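Enoyl-CoA hydratase EchA1 (Mycobacterium marinum, PDB 3QXI) probably catalyses the reversible addition of water across the double bond of 2-enoyl-CoA thioesters, giving 3-hydroxyacyl-CoA. Local coordinates at residues B[104-109]-B[124-129]; B[139-144]-B[169-174]; B[152-157]-B[181-186]. All blocks are in the same frame, centred on the assembly; numbering follows the deposited sequence.

Contact 1: B[104-109]-B[124-129]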
loop_
_atom_site.group_PDB
_atom_site.type_symbol
_atom_site.label_atom_id
_atom_site.label_comp_id
_atom_site.label_asym_id
_atom_site.label_seq_id
_atom_site.Cartn_x
_atom_site.Cartn_y
_atom_site.Cartn_z
ATOM N N PRO B 104 16.079 -5.757 14.381
ATOM C CA PRO B 104 16.175 -5.145 13.045
ATOM C C PRO B 104 17.240 -5.762 12.152
ATOM O O PRO B 104 18.308 -6.149 12.620
ATOM C CB PRO B 104 16.482 -3.684 13.337
ATOM C CG PRO B 104 15.950 -3.453 14.696
ATOM C CD PRO B 104 16.129 -4.745 15.451
ATOM N N LEU B 105 16.908 -5.902 10.875
ATOM C CA LEU B 105 17.799 -6.474 9.868
ATOM C C LEU B 105 17.864 -5.548 8.644
ATOM O O LEU B 105 16.835 -5.156 8.102
ATOM C CB LEU B 105 17.289 -7.850 9.457
ATOM C CG LEU B 105 18.073 -8.637 8.380
ATOM C CD1 LEU B 105 19.564 -8.774 8.684
ATOM C CD2 LEU B 105 17.452 -10.041 8.165
ATOM N N ILE B 106 19.072 -5.185 8.220
ATOM C CA ILE B 106 19.254 -4.281 7.072
ATOM C C ILE B 106 19.921 -5.041 5.899
ATOM O O ILE B 106 20.921 -5.716 6.094
ATOM C CB ILE B 106 20.076 -3.009 7.495
ATOM C CG1 ILE B 106 19.411 -2.318 8.693
ATOM C CG2 ILE B 106 20.276 -2.015 6.302
ATOM C CD1 ILE B 106 20.180 -1.104 9.270
ATOM N N ALA B 107 19.357 -4.971 4.687
ATOM C CA ALA B 107 20.107 -5.491 3.533
ATOM C C ALA B 107 21.059 -4.388 3.012
ATOM O O ALA B 107 20.678 -3.215 2.968
ATOM C CB ALA B 107 19.210 -5.975 2.468
ATOM N N ALA B 108 22.306 -4.768 2.690
ATOM C CA ALA B 108 23.270 -3.883 2.050
ATOM C C ALA B 108 23.579 -4.501 0.675
ATOM O O ALA B 108 24.276 -5.536 0.563
ATOM C CB ALA B 108 24.522 -3.735 2.896
ATOM N N VAL B 109 23.035 -3.859 -0.357
ATOM C CA VAL B 109 23.029 -4.415 -1.703
ATOM C C VAL B 109 23.995 -3.716 -2.628
ATOM O O VAL B 109 23.934 -2.510 -2.779
ATOM C CB VAL B 109 21.633 -4.303 -2.365
ATOM C CG1 VAL B 109 21.674 -4.914 -3.779
ATOM C CG2 VAL B 109 20.562 -4.956 -1.498
ATOM N N THR B 124 14.319 -8.624 4.796
ATOM C CA THR B 124 14.899 -7.683 5.771
ATOM C C THR B 124 13.889 -6.548 6.052
ATOM O O THR B 124 12.842 -6.481 5.404
ATOM C CB THR B 124 16.291 -7.094 5.314
ATOM O OG1 THR B 124 16.101 -6.154 4.253
ATOM C CG2 THR B 124 17.281 -8.202 4.873
ATOM N N ASP B 125 14.209 -5.652 6.987
ATOM C CA ASP B 125 13.309 -4.538 7.303
ATOM C C ASP B 125 13.620 -3.281 6.515
ATOM O O ASP B 125 12.720 -2.502 6.215
ATOM C CB ASP B 125 13.339 -4.248 8.810
ATOM C CG ASP B 125 13.099 -5.525 9.642
ATOM O OD1 ASP B 125 12.064 -6.192 9.439
ATOM O OD2 ASP B 125 13.975 -5.887 10.436
ATOM N N LEU B 126 14.909 -3.102 6.204
ATOM C CA LEU B 126 15.413 -1.870 5.583
ATOM C C LEU B 126 16.421 -2.273 4.509
ATOM O O LEU B 126 17.161 -3.246 4.684
ATOM C CB LEU B 126 16.078 -0.953 6.640
ATOM C CG LEU B 126 15.212 -0.632 7.875
ATOM C CD1 LEU B 126 16.013 0.010 9.042
ATOM C CD2 LEU B 126 14.021 0.250 7.471
ATOM N N ILE B 127 16.416 -1.538 3.404
ATOM C CA ILE B 127 17.359 -1.788 2.298
ATOM C C ILE B 127 18.226 -0.597 2.013
ATOM O O ILE B 127 17.718 0.498 1.818
ATOM C CB ILE B 127 16.677 -2.167 0.977
ATOM C CG1 ILE B 127 15.806 -3.409 1.172
ATOM C CG2 ILE B 127 17.777 -2.408 -0.094
ATOM C CD1 ILE B 127 14.882 -3.758 -0.049
ATOM N N VAL B 128 19.543 -0.816 2.043
ATOM C CA VAL B 128 20.498 0.160 1.562
ATOM C C VAL B 128 21.124 -0.394 0.279
ATOM O O VAL B 128 21.674 -1.526 0.259
ATOM C CB VAL B 128 21.566 0.491 2.651
ATOM C CG1 VAL B 128 22.648 1.417 2.104
ATOM C CG2 VAL B 128 20.877 1.085 3.893
ATOM N N ALA B 129 21.043 0.391 -0.794
ATOM C CA ALA B 129 21.415 -0.130 -2.099
ATOM C C ALA B 129 22.340 0.815 -2.810
ATOM O O ALA B 129 22.084 2.022 -2.856
ATOM C CB ALA B 129 20.185 -0.372 -2.937
#
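Leu105 and Asp125 grip each other twice where the two parallel strands begin. From Asp125 CB, which lies 3.7 Å from Leu105 O, the chain leads through a CG held anti to its own carbonyl carbon (chi1 -51°) to OD2. This oxygen accepts from Leu105 N at 3.0 Å on its anti side, somewhat out of the carboxylate plane, and it also touches Pro104 CA at 3.5 Å. The same OD2 forms a salt bridge with Lys216, so a buried carboxylate is shared between a strand N-H and a lysine. In return Asp125 N donates to Leu105 O (2.9 Å), which takes a second, weak bond from Leu126 N.

Beyond this point the pairing is regular. Ala107 bonds through its N to Leu126 O and through its O to Val128 N; Val109 N donates to Val128 O, and Val109 pairs onward with Ala130. Thr124 turns its methyl CG2 against Leu105 CG (3.6 Å), the two side chains crossing at about a right angle, while its OG1 bonds to Ala121 O. One face carries Ile106 and Val128, whose CG2 methyls meet at 4.0 Å beneath helix 193-205. On the other, Val109 CG2 meets Ile127 CG2, also at 4.0 Å, and Phe135 covers both. Strand 112-114 and helix 116-123 connect these neighbouring parallel strands, as expected of successive turns in the spiral core of the crotonase fold.

Contact 2: B[139-144]-B[169-174]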
loop_
_atom_site.group_PDB
_atom_site.type_symbol
_atom_site.label_atom_id
_atom_site.label_comp_id
_atom_site.label_asym_id
_atom_site.label_seq_id
_atom_site.Cartn_x
_atom_site.Cartn_y
_atom_site.Cartn_z
ATOM N N GLU B 139 11.700 -14.884 -12.510
ATOM C CA GLU B 139 11.318 -16.299 -12.510
ATOM C C GLU B 139 10.433 -16.708 -13.686
ATOM O O GLU B 139 10.760 -17.675 -14.366
ATOM C CB GLU B 139 10.642 -16.698 -11.178
ATOM C CG GLU B 139 11.605 -17.009 -10.014
ATOM C CD GLU B 139 12.104 -15.745 -9.291
ATOM O OE1 GLU B 139 11.895 -14.615 -9.794
ATOM O OE2 GLU B 139 12.702 -15.885 -8.210
ATOM N N VAL B 140 9.320 -15.988 -13.915
ATOM C CA VAL B 140 8.350 -16.375 -14.945
ATOM C C VAL B 140 8.968 -16.491 -16.320
ATOM O O VAL B 140 8.415 -17.158 -17.190
ATOM C CB VAL B 140 7.123 -15.394 -15.067
ATOM C CG1 VAL B 140 6.204 -15.515 -13.873
ATOM C CG2 VAL B 140 7.587 -13.938 -15.309
ATOM N N LYS B 141 10.083 -15.801 -16.539
ATOM C CA LYS B 141 10.698 -15.779 -17.868
ATOM C C LYS B 141 11.239 -17.158 -18.167
ATOM O O LYS B 141 11.446 -17.486 -19.337
ATOM C CB LYS B 141 11.884 -14.812 -17.931
ATOM C CG LYS B 141 11.540 -13.359 -18.151
ATOM C CD LYS B 141 12.629 -12.490 -17.523
ATOM C CE LYS B 141 13.045 -11.336 -18.411
ATOM N NZ LYS B 141 11.897 -10.504 -18.805
ATOM N N ARG B 142 11.537 -17.912 -17.104
ATOM C CA ARG B 142 11.998 -19.305 -17.199
ATOM C C ARG B 142 10.951 -20.352 -16.820
ATOM O O ARG B 142 11.247 -21.549 -16.710
ATOM C CB ARG B 142 13.291 -19.474 -16.433
ATOM C CG ARG B 142 14.400 -18.834 -17.242
ATOM C CD ARG B 142 15.662 -18.614 -16.484
ATOM N NE ARG B 142 16.396 -19.856 -16.310
ATOM C CZ ARG B 142 17.601 -19.910 -15.756
ATOM N NH1 ARG B 142 18.182 -18.787 -15.346
ATOM N NH2 ARG B 142 18.222 -21.080 -15.615
ATOM N N GLY B 143 9.709 -19.896 -16.713
ATOM C CA GLY B 143 8.594 -20.763 -16.391
ATOM C C GLY B 143 8.592 -21.177 -14.940
ATOM O O GLY B 143 8.056 -22.236 -14.615
ATOM N N LEU B 144 9.191 -20.339 -14.085
ATOM C CA LEU B 144 9.243 -20.541 -12.625
ATOM C C LEU B 144 8.386 -19.521 -11.906
ATOM O O LEU B 144 7.944 -18.547 -12.494
ATOM C CB LEU B 144 10.687 -20.409 -12.121
ATOM C CG LEU B 144 11.663 -21.427 -12.757
ATOM C CD1 LEU B 144 13.080 -21.189 -12.271
ATOM C CD2 LEU B 144 11.214 -22.897 -12.549
ATOM N N THR B 169 6.111 -9.533 -15.965
ATOM C CA THR B 169 7.114 -9.314 -17.020
ATOM C C THR B 169 8.492 -9.944 -16.665
ATOM O O THR B 169 9.208 -10.449 -17.543
ATOM C CB THR B 169 7.332 -7.786 -17.306
ATOM O OG1 THR B 169 7.905 -7.173 -16.151
ATOM C CG2 THR B 169 6.027 -7.091 -17.655
ATOM N N GLY B 170 8.860 -9.888 -15.384
ATOM C CA GLY B 170 10.210 -10.275 -14.948
ATOM C C GLY B 170 11.272 -9.180 -15.160
ATOM O O GLY B 170 12.477 -9.446 -14.994
ATOM N N ASP B 171 10.853 -7.961 -15.501
ATOM C CA ASP B 171 11.801 -6.845 -15.759
ATOM C C ASP B 171 12.585 -6.526 -14.501
ATOM O O ASP B 171 12.042 -6.652 -13.402
ATOM C CB ASP B 171 11.066 -5.533 -16.112
ATOM C CG ASP B 171 10.393 -5.558 -17.480
ATOM O OD1 ASP B 171 10.597 -6.522 -18.266
ATOM O OD2 ASP B 171 9.648 -4.585 -17.775
ATOM N N ASN B 172 13.815 -6.044 -14.668
ATOM C CA ASN B 172 14.590 -5.486 -13.554
ATOM C C ASN B 172 13.993 -4.185 -12.995
ATOM O O ASN B 172 13.292 -3.440 -13.685
ATOM C CB ASN B 172 16.060 -5.249 -13.927
ATOM C CG ASN B 172 16.797 -6.537 -14.261
ATOM O OD1 ASN B 172 16.353 -7.648 -13.938
ATOM N ND2 ASN B 172 17.945 -6.390 -14.916
ATOM N N LEU B 173 14.263 -3.966 -11.714
ATOM C CA LEU B 173 13.861 -2.769 -11.031
ATOM C C LEU B 173 15.133 -2.151 -10.472
ATOM O O LEU B 173 15.785 -2.755 -9.603
ATOM C CB LEU B 173 12.907 -3.125 -9.892
ATOM C CG LEU B 173 12.673 -1.967 -8.937
ATOM C CD1 LEU B 173 11.785 -0.905 -9.605
ATOM C CD2 LEU B 173 12.013 -2.456 -7.692
ATOM N N SER B 174 15.513 -0.989 -10.986
ATOM C CA SER B 174 16.804 -0.388 -10.642
ATOM C C SER B 174 16.756 0.020 -9.181
ATOM O O SER B 174 15.660 0.262 -8.640
ATOM C CB SER B 174 17.059 0.862 -11.466
ATOM O OG SER B 174 16.203 1.913 -11.003
#
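Lys141 lays its side chain across the end of helix 160-169 and donates from NZ to Thr169 O at 3.0 Å. The ammonium does not lie flat with the carbonyl group but is tilted 27° from its plane. Bends at chi3 and chi4 fold the end of the chain over the peptide, carrying CE to 3.9 Å from Gly170 O and turning NZ back to Thr169. Asp171 OD1, 4.2 Å from Lys141 NZ, is too far for a salt bridge, although its charge probably helps to hold the ammonium here. Val140 CG2 makes a loose van der Waals contact with the peptide, 4.2 Å from Gly170 N.

Gly170 leaves the helix with a positive phi of 81° and, having no side chain, lies beneath the aliphatic part of Lys141. The exit is shaped by an ST turn: Thr169 OG1 accepts from Asp171 N at 3.1 Å and is also bonded to Glu165 O, one turn back in the helix. Across from it, residues 139-141 form a 3-10 turn, closed by Arg142 N donating to Glu139 O (2.9 Å). Leu144 N, from the loop after the turn, bonds to the same Glu139 O at 3.1 Å from the opposite face of its plane.

Further out lies the third subunit of the trimer. Its Asn207 gives Thr169 O a second donor, and its Lys203 forms a salt bridge with Asp171 OD2. Arg142 makes a cation-pi contact with Phe254 of that same neighbouring subunit.

Contact 3: B[152-157]-B[181-186]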
loop_
_atom_site.group_PDB
_atom_site.type_symbol
_atom_site.label_atom_id
_atom_site.label_comp_id
_atom_site.label_asym_id
_atom_site.label_seq_id
_atom_site.Cartn_x
_atom_site.Cartn_y
_atom_site.Cartn_z
ATOM N N LEU B 152 4.707 -12.082 -2.069
ATOM C CA LEU B 152 3.914 -11.690 -0.908
ATOM C C LEU B 152 4.321 -10.293 -0.446
ATOM O O LEU B 152 3.472 -9.497 -0.019
ATOM C CB LEU B 152 4.067 -12.709 0.243
ATOM C CG LEU B 152 3.933 -14.190 -0.096
ATOM C CD1 LEU B 152 4.279 -15.014 1.079
ATOM C CD2 LEU B 152 2.550 -14.527 -0.576
ATOM N N ARG B 153 5.620 -10.009 -0.524
ATOM C CA ARG B 153 6.171 -8.759 0.006
ATOM C C ARG B 153 6.284 -7.637 -1.021
ATOM O O ARG B 153 5.988 -6.472 -0.692
ATOM C CB ARG B 153 7.524 -9.001 0.678
ATOM C CG ARG B 153 7.404 -9.876 1.939
ATOM C CD ARG B 153 8.776 -10.222 2.572
ATOM N NE ARG B 153 8.613 -10.830 3.903
ATOM C CZ ARG B 153 8.991 -12.071 4.226
ATOM N NH1 ARG B 153 9.603 -12.871 3.340
ATOM N NH2 ARG B 153 8.785 -12.510 5.458
ATOM N N LEU B 154 6.697 -7.950 -2.255
ATOM C CA LEU B 154 6.800 -6.870 -3.254
ATOM C C LEU B 154 5.574 -5.912 -3.324
ATOM O O LEU B 154 5.771 -4.697 -3.308
ATOM C CB LEU B 154 7.250 -7.344 -4.632
ATOM C CG LEU B 154 7.791 -6.203 -5.492
ATOM C CD1 LEU B 154 9.091 -5.645 -4.897
ATOM C CD2 LEU B 154 7.982 -6.690 -6.922
ATOM N N PRO B 155 4.326 -6.444 -3.376
ATOM C CA PRO B 155 3.140 -5.577 -3.443
ATOM C C PRO B 155 2.866 -4.807 -2.147
ATOM O O PRO B 155 2.007 -3.904 -2.116
ATOM C CB PRO B 155 1.985 -6.558 -3.715
ATOM C CG PRO B 155 2.575 -7.825 -4.057
ATOM C CD PRO B 155 3.936 -7.866 -3.394
ATOM N N GLU B 156 3.603 -5.139 -1.101
ATOM C CA GLU B 156 3.452 -4.485 0.181
ATOM C C GLU B 156 4.517 -3.398 0.317
ATOM O O GLU B 156 4.418 -2.581 1.198
ATOM C CB GLU B 156 3.528 -5.525 1.350
ATOM C CG GLU B 156 2.288 -6.436 1.376
ATOM C CD GLU B 156 2.275 -7.623 2.366
ATOM O OE1 GLU B 156 3.310 -7.938 3.026
ATOM O OE2 GLU B 156 1.173 -8.273 2.424
ATOM N N ARG B 157 5.505 -3.364 -0.576
ATOM C CA ARG B 157 6.590 -2.392 -0.459
ATOM C C ARG B 157 6.535 -1.261 -1.493
ATOM O O ARG B 157 7.016 -0.165 -1.233
ATOM C CB ARG B 157 7.980 -3.096 -0.499
ATOM C CG ARG B 157 8.232 -4.082 0.632
ATOM C CD ARG B 157 8.931 -3.448 1.876
ATOM N NE ARG B 157 10.018 -4.308 2.417
ATOM C CZ ARG B 157 11.341 -4.016 2.441
ATOM N NH1 ARG B 157 11.848 -2.854 1.962
ATOM N NH2 ARG B 157 12.184 -4.910 2.964
ATOM N N LEU B 181 10.377 4.588 -5.281
ATOM C CA LEU B 181 9.123 3.941 -4.953
ATOM C C LEU B 181 9.033 3.631 -3.452
ATOM O O LEU B 181 7.973 3.174 -2.972
ATOM C CB LEU B 181 8.941 2.686 -5.802
ATOM C CG LEU B 181 8.747 2.944 -7.279
ATOM C CD1 LEU B 181 8.730 1.630 -8.012
ATOM C CD2 LEU B 181 7.445 3.808 -7.520
ATOM N N GLY B 182 10.133 3.860 -2.720
ATOM C CA GLY B 182 10.129 3.725 -1.269
ATOM C C GLY B 182 10.402 2.320 -0.756
ATOM O O GLY B 182 10.223 2.054 0.431
ATOM N N MET B 183 10.813 1.431 -1.654
ATOM C CA MET B 183 11.332 0.119 -1.302
ATOM C C MET B 183 12.773 0.172 -0.756
ATOM O O MET B 183 13.076 -0.498 0.212
ATOM C CB MET B 183 11.263 -0.799 -2.513
ATOM C CG MET B 183 11.992 -2.113 -2.327
ATOM S SD MET B 183 11.677 -3.205 -3.700
ATOM C CE MET B 183 13.115 -4.285 -3.643
ATOM N N VAL B 184 13.642 0.977 -1.377
ATOM C CA VAL B 184 15.031 1.142 -0.949
ATOM C C VAL B 184 15.098 2.372 -0.043
ATOM O O VAL B 184 14.663 3.456 -0.439
ATOM C CB VAL B 184 15.978 1.295 -2.174
ATOM C CG1 VAL B 184 17.360 1.869 -1.773
ATOM C CG2 VAL B 184 16.114 -0.024 -2.875
ATOM N N ASN B 185 15.637 2.219 1.163
ATOM C CA ASN B 185 15.597 3.320 2.131
ATOM C C ASN B 185 16.674 4.372 1.840
ATOM O O ASN B 185 16.435 5.597 1.928
ATOM C CB ASN B 185 15.749 2.800 3.565
ATOM C CG ASN B 185 14.596 1.945 3.995
ATOM O OD1 ASN B 185 14.583 0.743 3.734
ATOM N ND2 ASN B 185 13.597 2.563 4.654
ATOM N N VAL B 186 17.855 3.866 1.483
ATOM C CA VAL B 186 19.046 4.666 1.284
ATOM C C VAL B 186 19.790 4.192 0.045
ATOM O O VAL B 186 20.071 2.991 -0.108
ATOM C CB VAL B 186 20.049 4.552 2.457
ATOM C CG1 VAL B 186 21.222 5.461 2.200
ATOM C CG2 VAL B 186 19.392 4.919 3.796
HETATM O O HOH W 1 8.297 0.142 1.130
#
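Arg157 and Met183 mark the closest backbone approach, their CA atoms 5.4 Å apart, where helix 150-157 meets the loop that follows helix 175-180. The first segment is kinked near Pro155, which has no N-H to offer the preceding turn. Its last backbone bonds span three residues, Glu156 N to Arg153 O and Arg157 N to Leu154 O. On the other side Gly182, with a positive phi of 86°, ends helix 175-180 in a Schellman motif and turns the chain toward strand 186-188. A water molecule joins the two backbones by donating to Arg157 O at 2.7 Å and to Gly182 O at 2.8 Å.

Met183 holds CG anti to its backbone N (chi1 170°) and runs extended beyond it, which carries SD to Leu154 CD1 at 3.8 Å. The two side chains cross at about a right angle, and Ile158 also packs on the methionine. Arg157 points toward the loop, then bends at chi2 and chi3. Its NH1 comes 3.2 Å from Met183 O, which lies at the guanidinium edge near its plane, but the angle is too poor for a hydrogen bond. NH2 bonds instead to Leu122 O, and Ala161 of the second subunit packs on this arginine.

With no direct hydrogen bond between the segments, the join rests on van der Waals packing and the bridging water. That water supplies both protons between two carbonyl oxygens that could not bond to each other, while the nearby carbonyl of Met183 probably adds a favourable electrostatic pull on Arg157.

Contacts 1 and 3, with centres 11 Å apart, are continuous: Ile127 O lies 2.8 Å from Asn185 N and Ala129 N 2.9 Å from Val186 O, probable hydrogen bonds by which Asn185 and Val186 bring strand 186-188 onto the sheet beside strand 126-130. Contact 2 lies farther out, about 22 Å between centres from contact 1 and 17 Å from contact 3, which it meets through Leu173 CD2 and Met183 SD at 4.1 Å. Contacts 1 and 3 both touch the second subunit, whereas contacts 2 and 3 touch the third. As in other crotonases, the start of helix 116-123, which follows strand 105-109 in the chain and precedes strand 126-130, probably borders the acyl-CoA pocket.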